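Local coordinates for protein PROBABLE CHAIN-FATTY-ACID-CoA LIGASE FADD13 (Mycobacterium tuberculosis, PDB 3T5B) that belongs to the AMP-binding enzyme family of the ANL clan, an alpha/beta protein built from several beta-sheets with helices packed against them, at residues Leu200-Pro205 against Leu212-Phe217; Arg17-Val22 against Gly222-Ser227; Ile357-Tyr362 against Asp371-Gly376. All coordinates share one frame; numbering follows the deposited sequence.

Contact 1 of 3, residues Leu200-Pro205 against Leu212-Phe217; sequences LLLPLP and LTTVIF
L200 holds CG anti to its backbone N (chi1 -177°), which carries the leucine off the strand toward the helix, where T214 turns CG2 to face it. The two side chains cross at a slant, with L200 CD2 3.6 Å from T214 CG2. This is the strand-to-helix half of a beta-alpha-beta unit made of strand 199-202, helix 209-221 and strand 224-227; strand 200-202 and helix 212-217 run roughly antiparallel (152°), their axes 10.0 Å apart at closest approach. Threonine keeps its methyl for the strand and turns OG1 back to A210 O, a turn earlier in the helix, so its polar atom is satisfied within the helix and the interface stays apolar. L202 brings CD2 across V215 at about a right angle, 3.8 Å from CG2, while its CD1 lies 4.2 Å from T214 CG2. No hydrogen bond joins the two segments. V215 and L200 also touch L225 of strand 224-227, and V215 reaches F71 of helix 65-77 as well. In F217 the ring stem sits between N and the carbonyl carbon (chi1 86°); the ring reaches out toward the strand, leaning back toward the start of the helix, and L200 CD1 meets F217 CZ at 4.0 Å. One ring face lies over the backbone of its own helix: T214 O, hydrogen-bonded to S218 OG, stands 3.7 Å above the ring plane, displaced toward the rim.

Contact 2 of 3, residues Arg17-Val22 against Gly222-Ser227; sequences RLQAYV and GVTLIS
T224 OG1 donates to Q19 O at 2.6 Å, a short bond that comes in from above the carbonyl plane, 44° out of it. It leads a row of backbone bonds that pairs strands 19-22 and 224-227 as parallel neighbours. L225 N reaches A20 O at 3.0 Å, and V22 N meets L225 O at 2.8 Å. V22 O then takes S227 N at 2.9 Å, so V22 bonds on both sides of I226. On its far side strand 19-22 carries a classic beta bulge, A20 and Y21 both facing M30. With chi1 of T224 at -63°, OG1 points at Q19 O while CG2 lies anti to the backbone N and packs 3.6 Å from V22 CG2. V22 CB also sits 3.8 Å from I226 CD1, on the sheet face opposite Y21 and L225. At the start of the pair L18 lays CD2 3.4 Å from G222 O, where the chain leaves helix 209-221 with a positive phi. Q19 OE1 turns to R199. At the other end Y21 OH and S227 OG are both hydrogen-bonded to E23 OE2. The polar joining is therefore done by the main chains plus one threonine hydroxyl, and the shared carboxylate oxygen ties the two remaining hydroxyls together; two such bonds would probably favour its charged form.

Contact 3 of 3, residues Ile357-Tyr362 against Asp371-Gly376; sequences ILLKEY and DAFDNG
K360 NZ is gripped by D156 O and N158 OD1, which anchors the lysine on the side away from F373, while its backbone O lies 4.2 Å from F373 CE1. No hydrogen bond crosses between 357-362 and 371-376; the F373 ring does most of the joining. L359 has CG between N and the carbonyl carbon (chi1 61°), and this turns its fork toward the oncoming ring: CD1 sits 3.5 Å from F373 CZ and CD2 4.0 Å from that same F373 CZ. L358 comes to the ring differently, sliding past in the opposite direction so that CD1 lies at the edge, near the ring plane, 4.1 Å from F373 CE2. Beside this, A372 CB meets Y362 CE2 at 3.8 Å. The tyrosine is held by E305 at its OH, by T369 OG1 at its backbone N, and by a cation-pi contact with K172. The short, weakly bonded strand about 361-362 borders strand 173-177 at the edge of one antiparallel sheet, whereas 373-374 is an outer strand of another; helix 366-372 connects them, and F378 of strand 377-380 touches L358, L359, Y362 and A372 together.

Overall arrangement
Contacts 1 and 2 share the large mixed sheet and abut each other, their centres 11 Å apart. Strand 224-227 lies between 19-23 and 199-202, and probable backbone hydrogen bonds tie L200 and L202 to I226. Helix 209-221 leads into strand 224-227. Contact 1 lies, along the chain, within the 199 residues that separate the two segments of contact 2. Contact 3 follows both in sequence: its centre is about 24 Å from that of contact 1 and about 33 Å from that of contact 2, across the chain's centre from the latter. Contacts 1 and 2 thus build one stretch of the mixed sheet and its covering helix, while contact 3 joins two smaller antiparallel sheets elsewhere.

Contact 1 of 3, residues Leu200-Pro205 against Leu212-Phe217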
ATOM      1  N   LEU A 200       0.967   6.673 -13.014  1.00 24.08           N
ATOM      2  CA  LEU A 200       1.128   5.308 -12.536  1.00 24.29           C
ATOM      3  C   LEU A 200      -0.181   4.563 -12.314  1.00 23.80           C
ATOM      4  O   LEU A 200      -1.082   5.041 -11.621  1.00 24.47           O
ATOM      5  CB  LEU A 200       1.962   5.352 -11.254  1.00 23.12           C
ATOM      6  CG  LEU A 200       2.378   4.088 -10.518  1.00 23.31           C
ATOM      7  CD1 LEU A 200       3.540   4.437  -9.599  1.00 24.38           C
ATOM      8  CD2 LEU A 200       1.197   3.526  -9.730  1.00 23.53           C
ATOM      9  N   LEU A 201      -0.281   3.380 -12.905  1.00 24.71           N
ATOM     10  CA  LEU A 201      -1.488   2.577 -12.784  1.00 25.27           C
ATOM     11  C   LEU A 201      -1.496   1.712 -11.531  1.00 27.89           C
ATOM     12  O   LEU A 201      -0.550   0.972 -11.267  1.00 26.40           O
ATOM     13  CB  LEU A 201      -1.650   1.683 -14.009  1.00 23.04           C
ATOM     14  CG  LEU A 201      -2.782   0.661 -13.924  1.00 23.61           C
ATOM     15  CD1 LEU A 201      -4.123   1.376 -13.809  1.00 24.69           C
ATOM     16  CD2 LEU A 201      -2.757  -0.217 -15.152  1.00 24.88           C
ATOM     17  N   LEU A 202      -2.573   1.807 -10.764  1.00 31.29           N
ATOM     18  CA  LEU A 202      -2.700   1.016  -9.554  1.00 34.58           C
ATOM     19  C   LEU A 202      -3.863   0.039  -9.729  1.00 37.12           C
ATOM     20  O   LEU A 202      -5.035   0.418  -9.607  1.00 38.28           O
ATOM     21  CB  LEU A 202      -2.937   1.936  -8.354  1.00 34.22           C
ATOM     22  CG  LEU A 202      -2.908   1.239  -6.993  1.00 37.21           C
ATOM     23  CD1 LEU A 202      -1.663   0.367  -6.875  1.00 39.98           C
ATOM     24  CD2 LEU A 202      -2.942   2.277  -5.895  1.00 37.95           C
ATOM     25  N   PRO A 203      -3.553  -1.234 -10.041  1.00 38.90           N
ATOM     26  CA  PRO A 203      -4.573  -2.273 -10.239  1.00 40.18           C
ATOM     27  C   PRO A 203      -4.830  -3.127  -8.995  1.00 40.86           C
ATOM     28  O   PRO A 203      -5.795  -3.900  -8.952  1.00 42.00           O
ATOM     29  CB  PRO A 203      -3.987  -3.095 -11.381  1.00 38.86           C
ATOM     30  CG  PRO A 203      -2.531  -3.129 -11.018  1.00 39.47           C
ATOM     31  CD  PRO A 203      -2.228  -1.716 -10.480  1.00 39.63           C
ATOM     32  N   LEU A 204      -3.961  -2.972  -7.994  1.00 40.86           N
ATOM     33  CA  LEU A 204      -4.021  -3.717  -6.734  1.00 38.76           C
ATOM     34  C   LEU A 204      -4.982  -3.125  -5.685  1.00 36.01           C
ATOM     35  O   LEU A 204      -5.207  -1.918  -5.649  1.00 35.01           O
ATOM     36  CB  LEU A 204      -2.613  -3.792  -6.143  1.00 39.59           C
ATOM     37  CG  LEU A 204      -2.316  -4.923  -5.163  1.00 40.26           C
ATOM     38  CD1 LEU A 204      -2.471  -6.255  -5.871  1.00 39.56           C
ATOM     39  CD2 LEU A 204      -0.901  -4.781  -4.635  1.00 42.66           C
ATOM     40  N   PRO A 205      -5.559  -3.978  -4.819  1.00 33.99           N
ATOM     41  CA  PRO A 205      -6.490  -3.534  -3.772  1.00 32.58           C
ATOM     42  C   PRO A 205      -5.849  -2.547  -2.794  1.00 31.78           C
ATOM     43  O   PRO A 205      -4.771  -2.805  -2.256  1.00 29.67           O
ATOM     44  CB  PRO A 205      -6.877  -4.837  -3.081  1.00 32.58           C
ATOM     45  CG  PRO A 205      -6.776  -5.843  -4.172  1.00 35.02           C
ATOM     46  CD  PRO A 205      -5.492  -5.449  -4.858  1.00 33.89           C
ATOM     47  N   LEU A 212      -1.042   0.967  -0.758  1.00 24.14           N
ATOM     48  CA  LEU A 212      -1.113   2.103   0.136  1.00 24.35           C
ATOM     49  C   LEU A 212       0.117   3.002   0.012  1.00 24.12           C
ATOM     50  O   LEU A 212       0.002   4.233  -0.104  1.00 21.06           O
ATOM     51  CB  LEU A 212      -1.247   1.583   1.561  1.00 27.03           C
ATOM     52  CG  LEU A 212      -2.224   2.231   2.531  1.00 29.13           C
ATOM     53  CD1 LEU A 212      -3.584   2.469   1.874  1.00 29.93           C
ATOM     54  CD2 LEU A 212      -2.346   1.302   3.743  1.00 30.54           C
ATOM     55  N   THR A 213       1.298   2.392   0.027  1.00 22.72           N
ATOM     56  CA  THR A 213       2.518   3.184  -0.067  1.00 23.78           C
ATOM     57  C   THR A 213       2.713   3.733  -1.480  1.00 23.52           C
ATOM     58  O   THR A 213       3.415   4.717  -1.673  1.00 24.52           O
ATOM     59  CB  THR A 213       3.748   2.370   0.371  1.00 23.04           C
ATOM     60  OG1 THR A 213       3.945   1.280  -0.529  1.00 29.70           O
ATOM     61  CG2 THR A 213       3.536   1.815   1.767  1.00 21.32           C
ATOM     62  N   THR A 214       2.079   3.103  -2.464  1.00 23.05           N
ATOM     63  CA  THR A 214       2.168   3.574  -3.842  1.00 21.84           C
ATOM     64  C   THR A 214       1.428   4.913  -3.923  1.00 21.60           C
ATOM     65  O   THR A 214       1.919   5.881  -4.518  1.00 18.68           O
ATOM     66  CB  THR A 214       1.502   2.579  -4.805  1.00 23.68           C
ATOM     67  OG1 THR A 214       2.252   1.358  -4.826  1.00 24.05           O
ATOM     68  CG2 THR A 214       1.424   3.159  -6.206  1.00 25.24           C
ATOM     69  N   VAL A 215       0.239   4.942  -3.320  1.00 21.25           N
ATOM     70  CA  VAL A 215      -0.602   6.132  -3.277  1.00 21.32           C
ATOM     71  C   VAL A 215       0.186   7.227  -2.590  1.00 22.83           C
ATOM     72  O   VAL A 215       0.264   8.367  -3.071  1.00 23.43           O
ATOM     73  CB  VAL A 215      -1.894   5.892  -2.445  1.00 21.68           C
ATOM     74  CG1 VAL A 215      -2.633   7.209  -2.222  1.00 16.43           C
ATOM     75  CG2 VAL A 215      -2.796   4.892  -3.153  1.00 21.38           C
ATOM     76  N   ILE A 216       0.770   6.864  -1.457  1.00 21.66           N
ATOM     77  CA  ILE A 216       1.548   7.801  -0.679  1.00 19.51           C
ATOM     78  C   ILE A 216       2.725   8.360  -1.461  1.00 19.56           C
ATOM     79  O   ILE A 216       2.886   9.580  -1.533  1.00 20.69           O
ATOM     80  CB  ILE A 216       2.072   7.159   0.626  1.00 18.89           C
ATOM     81  CG1 ILE A 216       0.893   6.738   1.507  1.00 19.00           C
ATOM     82  CG2 ILE A 216       2.950   8.147   1.388  1.00 17.48           C
ATOM     83  CD1 ILE A 216      -0.040   7.858   1.841  1.00 18.62           C
ATOM     84  N   PHE A 217       3.545   7.500  -2.059  1.00 17.60           N
ATOM     85  CA  PHE A 217       4.688   8.040  -2.772  1.00 18.34           C
ATOM     86  C   PHE A 217       4.290   8.675  -4.088  1.00 17.55           C
ATOM     87  O   PHE A 217       5.076   9.393  -4.699  1.00 15.66           O
ATOM     88  CB  PHE A 217       5.824   6.997  -2.910  1.00 20.32           C
ATOM     89  CG  PHE A 217       5.716   6.071  -4.091  1.00 21.71           C
ATOM     90  CD1 PHE A 217       5.991   6.516  -5.375  1.00 24.02           C
ATOM     91  CD2 PHE A 217       5.444   4.724  -3.901  1.00 23.35           C
ATOM     92  CE1 PHE A 217       6.006   5.634  -6.455  1.00 25.42           C
ATOM     93  CE2 PHE A 217       5.456   3.828  -4.973  1.00 25.49           C
ATOM     94  CZ  PHE A 217       5.739   4.285  -6.252  1.00 25.55           C
TER

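Contact 2 of 3, residues Arg17-Val22 against Gly222-Ser227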
ATOM      1  N   ARG A  17      -2.637  22.186  -9.698  1.00 26.01           N
ATOM      2  CA  ARG A  17      -3.424  21.806 -10.858  1.00 26.79           C
ATOM      3  C   ARG A  17      -3.016  20.490 -11.482  1.00 26.16           C
ATOM      4  O   ARG A  17      -3.556  20.097 -12.514  1.00 24.45           O
ATOM      5  CB  ARG A  17      -3.381  22.922 -11.906  1.00 29.96           C
ATOM      6  CG  ARG A  17      -4.114  24.197 -11.477  1.00 31.73           C
ATOM      7  CD  ARG A  17      -3.983  25.302 -12.520  1.00 34.18           C
ATOM      8  NE  ARG A  17      -2.611  25.787 -12.628  1.00 38.48           N
ATOM      9  CZ  ARG A  17      -1.953  26.401 -11.645  1.00 38.33           C
ATOM     10  NH1 ARG A  17      -2.539  26.609 -10.472  1.00 39.40           N
ATOM     11  NH2 ARG A  17      -0.707  26.812 -11.836  1.00 39.02           N
ATOM     12  N   LEU A  18      -2.069  19.799 -10.861  1.00 26.03           N
ATOM     13  CA  LEU A  18      -1.636  18.516 -11.394  1.00 25.04           C
ATOM     14  C   LEU A  18      -2.661  17.436 -11.095  1.00 24.90           C
ATOM     15  O   LEU A  18      -3.263  17.405 -10.021  1.00 26.01           O
ATOM     16  CB  LEU A  18      -0.287  18.101 -10.809  1.00 23.91           C
ATOM     17  CG  LEU A  18       0.181  16.691 -11.196  1.00 21.38           C
ATOM     18  CD1 LEU A  18       0.214  16.523 -12.708  1.00 18.06           C
ATOM     19  CD2 LEU A  18       1.549  16.459 -10.607  1.00 19.23           C
ATOM     20  N   GLN A  19      -2.856  16.555 -12.065  1.00 25.11           N
ATOM     21  CA  GLN A  19      -3.785  15.449 -11.934  1.00 24.49           C
ATOM     22  C   GLN A  19      -3.263  14.521 -10.843  1.00 24.34           C
ATOM     23  O   GLN A  19      -2.093  14.134 -10.850  1.00 23.07           O
ATOM     24  CB  GLN A  19      -3.877  14.710 -13.261  1.00 26.37           C
ATOM     25  CG  GLN A  19      -5.277  14.322 -13.636  1.00 27.91           C
ATOM     26  CD  GLN A  19      -5.480  14.294 -15.129  1.00 27.51           C
ATOM     27  OE1 GLN A  19      -4.734  13.636 -15.859  1.00 31.30           O
ATOM     28  NE2 GLN A  19      -6.500  14.999 -15.595  1.00 27.28           N
ATOM     29  N   ALA A  20      -4.141  14.161  -9.914  1.00 23.14           N
ATOM     30  CA  ALA A  20      -3.770  13.314  -8.788  1.00 20.61           C
ATOM     31  C   ALA A  20      -4.404  11.932  -8.813  1.00 19.86           C
ATOM     32  O   ALA A  20      -3.791  10.949  -8.396  1.00 17.53           O
ATOM     33  CB  ALA A  20      -4.141  14.022  -7.489  1.00 17.09           C
ATOM     34  N   TYR A  21      -5.640  11.870  -9.293  1.00 21.34           N
ATOM     35  CA  TYR A  21      -6.395  10.623  -9.336  1.00 20.59           C
ATOM     36  C   TYR A  21      -7.250  10.592 -10.590  1.00 21.88           C
ATOM     37  O   TYR A  21      -8.106  11.462 -10.788  1.00 20.90           O
ATOM     38  CB  TYR A  21      -7.315  10.549  -8.112  1.00 19.74           C
ATOM     39  CG  TYR A  21      -7.801   9.166  -7.726  1.00 20.06           C
ATOM     40  CD1 TYR A  21      -7.086   8.391  -6.815  1.00 18.04           C
ATOM     41  CD2 TYR A  21      -8.985   8.640  -8.257  1.00 19.78           C
ATOM     42  CE1 TYR A  21      -7.531   7.127  -6.433  1.00 20.08           C
ATOM     43  CE2 TYR A  21      -9.441   7.373  -7.884  1.00 20.26           C
ATOM     44  CZ  TYR A  21      -8.705   6.621  -6.969  1.00 21.27           C
ATOM     45  OH  TYR A  21      -9.129   5.362  -6.596  1.00 20.12           O
ATOM     46  N   VAL A  22      -7.019   9.595 -11.436  1.00 21.15           N
ATOM     47  CA  VAL A  22      -7.804   9.444 -12.651  1.00 21.89           C
ATOM     48  C   VAL A  22      -8.360   8.026 -12.677  1.00 23.60           C
ATOM     49  O   VAL A  22      -7.604   7.056 -12.685  1.00 23.16           O
ATOM     50  CB  VAL A  22      -6.958   9.690 -13.914  1.00 22.18           C
ATOM     51  CG1 VAL A  22      -7.819   9.488 -15.165  1.00 22.67           C
ATOM     52  CG2 VAL A  22      -6.390  11.100 -13.887  1.00 19.49           C
ATOM     53  N   GLY A 222       4.520  13.597  -6.799  1.00 16.04           N
ATOM     54  CA  GLY A 222       3.646  14.334  -7.691  1.00 17.59           C
ATOM     55  C   GLY A 222       3.351  13.489  -8.924  1.00 19.03           C
ATOM     56  O   GLY A 222       3.626  13.884 -10.066  1.00 17.04           O
ATOM     57  N   VAL A 223       2.795  12.308  -8.675  1.00 19.05           N
ATOM     58  CA  VAL A 223       2.453  11.357  -9.718  1.00 20.54           C
ATOM     59  C   VAL A 223       0.937  11.296  -9.879  1.00 22.78           C
ATOM     60  O   VAL A 223       0.210  11.337  -8.885  1.00 23.73           O
ATOM     61  CB  VAL A 223       2.982   9.945  -9.341  1.00 21.92           C
ATOM     62  CG1 VAL A 223       2.403   8.870 -10.264  1.00 19.59           C
ATOM     63  CG2 VAL A 223       4.497   9.944  -9.405  1.00 20.53           C
ATOM     64  N   THR A 224       0.461  11.217 -11.123  1.00 22.33           N
ATOM     65  CA  THR A 224      -0.975  11.118 -11.371  1.00 23.17           C
ATOM     66  C   THR A 224      -1.335   9.648 -11.251  1.00 23.96           C
ATOM     67  O   THR A 224      -0.910   8.823 -12.066  1.00 23.85           O
ATOM     68  CB  THR A 224      -1.376  11.576 -12.783  1.00 21.27           C
ATOM     69  OG1 THR A 224      -1.063  12.963 -12.956  1.00 25.17           O
ATOM     70  CG2 THR A 224      -2.863  11.363 -12.989  1.00 20.09           C
ATOM     71  N   LEU A 225      -2.119   9.314 -10.237  1.00 23.94           N
ATOM     72  CA  LEU A 225      -2.498   7.932 -10.039  1.00 25.10           C
ATOM     73  C   LEU A 225      -3.601   7.527 -11.009  1.00 24.56           C
ATOM     74  O   LEU A 225      -4.584   8.243 -11.174  1.00 24.39           O
ATOM     75  CB  LEU A 225      -2.944   7.727  -8.592  1.00 26.45           C
ATOM     76  CG  LEU A 225      -2.588   6.363  -8.004  1.00 30.30           C
ATOM     77  CD1 LEU A 225      -1.119   6.035  -8.237  1.00 27.39           C
ATOM     78  CD2 LEU A 225      -2.883   6.385  -6.519  1.00 34.85           C
ATOM     79  N   ILE A 226      -3.414   6.386 -11.667  1.00 24.24           N
ATOM     80  CA  ILE A 226      -4.394   5.867 -12.616  1.00 23.78           C
ATOM     81  C   ILE A 226      -5.013   4.631 -11.973  1.00 24.06           C
ATOM     82  O   ILE A 226      -4.304   3.685 -11.627  1.00 24.59           O
ATOM     83  CB  ILE A 226      -3.734   5.477 -13.959  1.00 23.37           C
ATOM     84  CG1 ILE A 226      -2.916   6.654 -14.504  1.00 21.71           C
ATOM     85  CG2 ILE A 226      -4.798   5.083 -14.967  1.00 21.15           C
ATOM     86  CD1 ILE A 226      -3.708   7.944 -14.684  1.00 20.50           C
ATOM     87  N   SER A 227      -6.332   4.633 -11.822  1.00 23.16           N
ATOM     88  CA  SER A 227      -7.001   3.526 -11.163  1.00 25.45           C
ATOM     89  C   SER A 227      -7.924   2.649 -11.987  1.00 27.10           C
ATOM     90  O   SER A 227      -8.542   3.095 -12.949  1.00 27.52           O
ATOM     91  CB  SER A 227      -7.796   4.050  -9.971  1.00 26.34           C
ATOM     92  OG  SER A 227      -8.617   3.023  -9.443  1.00 29.03           O
TER

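Contact 3 of 3, residues Ile357-Tyr362 against Asp371-Gly376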
ATOM      1  N   ILE A 357      11.376   1.778   7.610  1.00 14.13           N
ATOM      2  CA  ILE A 357      10.128   1.406   6.964  1.00 14.00           C
ATOM      3  C   ILE A 357       9.426   0.359   7.828  1.00 15.61           C
ATOM      4  O   ILE A 357       8.249   0.065   7.637  1.00 17.26           O
ATOM      5  CB  ILE A 357      10.374   0.785   5.567  1.00 10.82           C
ATOM      6  CG1 ILE A 357      11.035  -0.590   5.720  1.00 10.25           C
ATOM      7  CG2 ILE A 357      11.247   1.702   4.732  1.00 10.67           C
ATOM      8  CD1 ILE A 357      11.351  -1.294   4.424  1.00 11.63           C
ATOM      9  N   LEU A 358      10.162  -0.203   8.781  1.00 17.50           N
ATOM     10  CA  LEU A 358       9.627  -1.250   9.644  1.00 17.62           C
ATOM     11  C   LEU A 358       8.511  -0.790  10.567  1.00 17.51           C
ATOM     12  O   LEU A 358       8.460   0.366  10.983  1.00 20.23           O
ATOM     13  CB  LEU A 358      10.756  -1.880  10.476  1.00 17.23           C
ATOM     14  CG  LEU A 358      11.802  -2.711   9.712  1.00 17.35           C
ATOM     15  CD1 LEU A 358      12.896  -3.185  10.676  1.00 12.71           C
ATOM     16  CD2 LEU A 358      11.114  -3.900   9.023  1.00 14.68           C
ATOM     17  N   LEU A 359       7.619  -1.721  10.878  1.00 16.84           N
ATOM     18  CA  LEU A 359       6.491  -1.464  11.759  1.00 16.86           C
ATOM     19  C   LEU A 359       6.984  -1.055  13.140  1.00 16.96           C
ATOM     20  O   LEU A 359       8.152  -1.252  13.475  1.00 13.99           O
ATOM     21  CB  LEU A 359       5.622  -2.728  11.865  1.00 17.77           C
ATOM     22  CG  LEU A 359       6.130  -4.076  12.428  1.00 18.99           C
ATOM     23  CD1 LEU A 359       7.577  -4.358  12.023  1.00 17.20           C
ATOM     24  CD2 LEU A 359       6.036  -4.058  13.918  1.00 21.16           C
ATOM     25  N   LYS A 360       6.093  -0.469  13.931  1.00 16.88           N
ATOM     26  CA  LYS A 360       6.429  -0.068  15.286  1.00 17.58           C
ATOM     27  C   LYS A 360       6.199  -1.265  16.216  1.00 19.92           C
ATOM     28  O   LYS A 360       6.973  -1.518  17.145  1.00 20.03           O
ATOM     29  CB  LYS A 360       5.535   1.086  15.732  1.00 18.32           C
ATOM     30  CG  LYS A 360       5.623   1.395  17.217  1.00 21.39           C
ATOM     31  CD  LYS A 360       4.411   2.181  17.717  1.00 21.51           C
ATOM     32  CE  LYS A 360       4.413   3.621  17.244  1.00 22.35           C
ATOM     33  NZ  LYS A 360       3.285   4.411  17.851  1.00 20.81           N
ATOM     34  N   GLU A 361       5.131  -2.003  15.941  1.00 20.04           N
ATOM     35  CA  GLU A 361       4.741  -3.145  16.756  1.00 21.34           C
ATOM     36  C   GLU A 361       3.553  -3.859  16.120  1.00 21.41           C
ATOM     37  O   GLU A 361       2.918  -3.348  15.189  1.00 20.64           O
ATOM     38  CB  GLU A 361       4.286  -2.648  18.126  1.00 21.00           C
ATOM     39  CG  GLU A 361       3.135  -1.652  17.995  1.00 22.93           C
ATOM     40  CD  GLU A 361       2.626  -1.125  19.320  1.00 25.13           C
ATOM     41  OE1 GLU A 361       3.451  -0.804  20.203  1.00 30.60           O
ATOM     42  OE2 GLU A 361       1.394  -1.010  19.474  1.00 24.87           O
ATOM     43  N   TYR A 362       3.261  -5.048  16.621  1.00 20.28           N
ATOM     44  CA  TYR A 362       2.096  -5.766  16.154  1.00 22.06           C
ATOM     45  C   TYR A 362       1.033  -5.257  17.123  1.00 22.24           C
ATOM     46  O   TYR A 362       1.299  -5.148  18.318  1.00 24.94           O
ATOM     47  CB  TYR A 362       2.287  -7.268  16.311  1.00 21.81           C
ATOM     48  CG  TYR A 362       3.139  -7.890  15.239  1.00 18.99           C
ATOM     49  CD1 TYR A 362       2.732  -7.873  13.906  1.00 20.06           C
ATOM     50  CD2 TYR A 362       4.337  -8.524  15.552  1.00 18.80           C
ATOM     51  CE1 TYR A 362       3.492  -8.475  12.912  1.00 17.68           C
ATOM     52  CE2 TYR A 362       5.108  -9.128  14.565  1.00 16.68           C
ATOM     53  CZ  TYR A 362       4.678  -9.098  13.249  1.00 16.42           C
ATOM     54  OH  TYR A 362       5.439  -9.680  12.269  1.00 21.38           O
ATOM     55  N   ASP A 371       9.582 -11.039  19.675  1.00 29.79           N
ATOM     56  CA  ASP A 371      10.306 -12.037  18.889  1.00 30.14           C
ATOM     57  C   ASP A 371      10.677 -11.561  17.496  1.00 30.57           C
ATOM     58  O   ASP A 371      11.695 -11.971  16.938  1.00 30.78           O
ATOM     59  CB  ASP A 371       9.489 -13.318  18.732  1.00 31.80           C
ATOM     60  CG  ASP A 371       9.128 -13.945  20.049  1.00 33.01           C
ATOM     61  OD1 ASP A 371       9.908 -13.811  21.018  1.00 33.92           O
ATOM     62  OD2 ASP A 371       8.063 -14.588  20.103  1.00 33.54           O
ATOM     63  N   ALA A 372       9.834 -10.712  16.925  1.00 30.72           N
ATOM     64  CA  ALA A 372      10.074 -10.204  15.588  1.00 30.65           C
ATOM     65  C   ALA A 372      11.350  -9.375  15.510  1.00 30.70           C
ATOM     66  O   ALA A 372      12.009  -9.342  14.471  1.00 31.32           O
ATOM     67  CB  ALA A 372       8.891  -9.376  15.135  1.00 30.93           C
ATOM     68  N   PHE A 373      11.709  -8.718  16.609  1.00 28.84           N
ATOM     69  CA  PHE A 373      12.897  -7.882  16.612  1.00 28.70           C
ATOM     70  C   PHE A 373      14.117  -8.454  17.319  1.00 29.02           C
ATOM     71  O   PHE A 373      14.014  -9.090  18.373  1.00 29.46           O
ATOM     72  CB  PHE A 373      12.565  -6.499  17.188  1.00 28.96           C
ATOM     73  CG  PHE A 373      11.686  -5.673  16.293  1.00 28.92           C
ATOM     74  CD1 PHE A 373      10.427  -5.265  16.714  1.00 28.67           C
ATOM     75  CD2 PHE A 373      12.105  -5.332  15.008  1.00 29.92           C
ATOM     76  CE1 PHE A 373       9.596  -4.531  15.864  1.00 28.83           C
ATOM     77  CE2 PHE A 373      11.277  -4.598  14.153  1.00 28.48           C
ATOM     78  CZ  PHE A 373      10.024  -4.201  14.583  1.00 27.58           C
ATOM     79  N   ASP A 374      15.275  -8.222  16.705  1.00 27.26           N
ATOM     80  CA  ASP A 374      16.554  -8.668  17.235  1.00 26.56           C
ATOM     81  C   ASP A 374      17.562  -7.537  17.057  1.00 25.11           C
ATOM     82  O   ASP A 374      18.199  -7.411  16.010  1.00 22.69           O
ATOM     83  CB  ASP A 374      17.048  -9.919  16.503  1.00 26.53           C
ATOM     84  CG  ASP A 374      18.243 -10.550  17.191  1.00 26.26           C
ATOM     85  OD1 ASP A 374      18.782 -11.558  16.683  1.00 29.57           O
ATOM     86  OD2 ASP A 374      18.640 -10.026  18.249  1.00 24.93           O
ATOM     87  N   ASN A 375      17.673  -6.708  18.088  1.00 25.23           N
ATOM     88  CA  ASN A 375      18.585  -5.577  18.089  1.00 25.27           C
ATOM     89  C   ASN A 375      18.486  -4.732  16.832  1.00 26.51           C
ATOM     90  O   ASN A 375      19.458  -4.587  16.092  1.00 28.89           O
ATOM     91  CB  ASN A 375      20.022  -6.059  18.270  1.00 26.39           C
ATOM     92  CG  ASN A 375      20.215  -6.819  19.565  1.00 27.43           C
ATOM     93  OD1 ASN A 375      20.184  -8.051  19.589  1.00 27.27           O
ATOM     94  ND2 ASN A 375      20.388  -6.084  20.656  1.00 26.33           N
ATOM     95  N   GLY A 376      17.301  -4.184  16.589  1.00 26.98           N
ATOM     96  CA  GLY A 376      17.108  -3.331  15.431  1.00 26.95           C
ATOM     97  C   GLY A 376      16.747  -4.027  14.135  1.00 27.07           C
ATOM     98  O   GLY A 376      16.254  -3.383  13.209  1.00 29.83           O
TER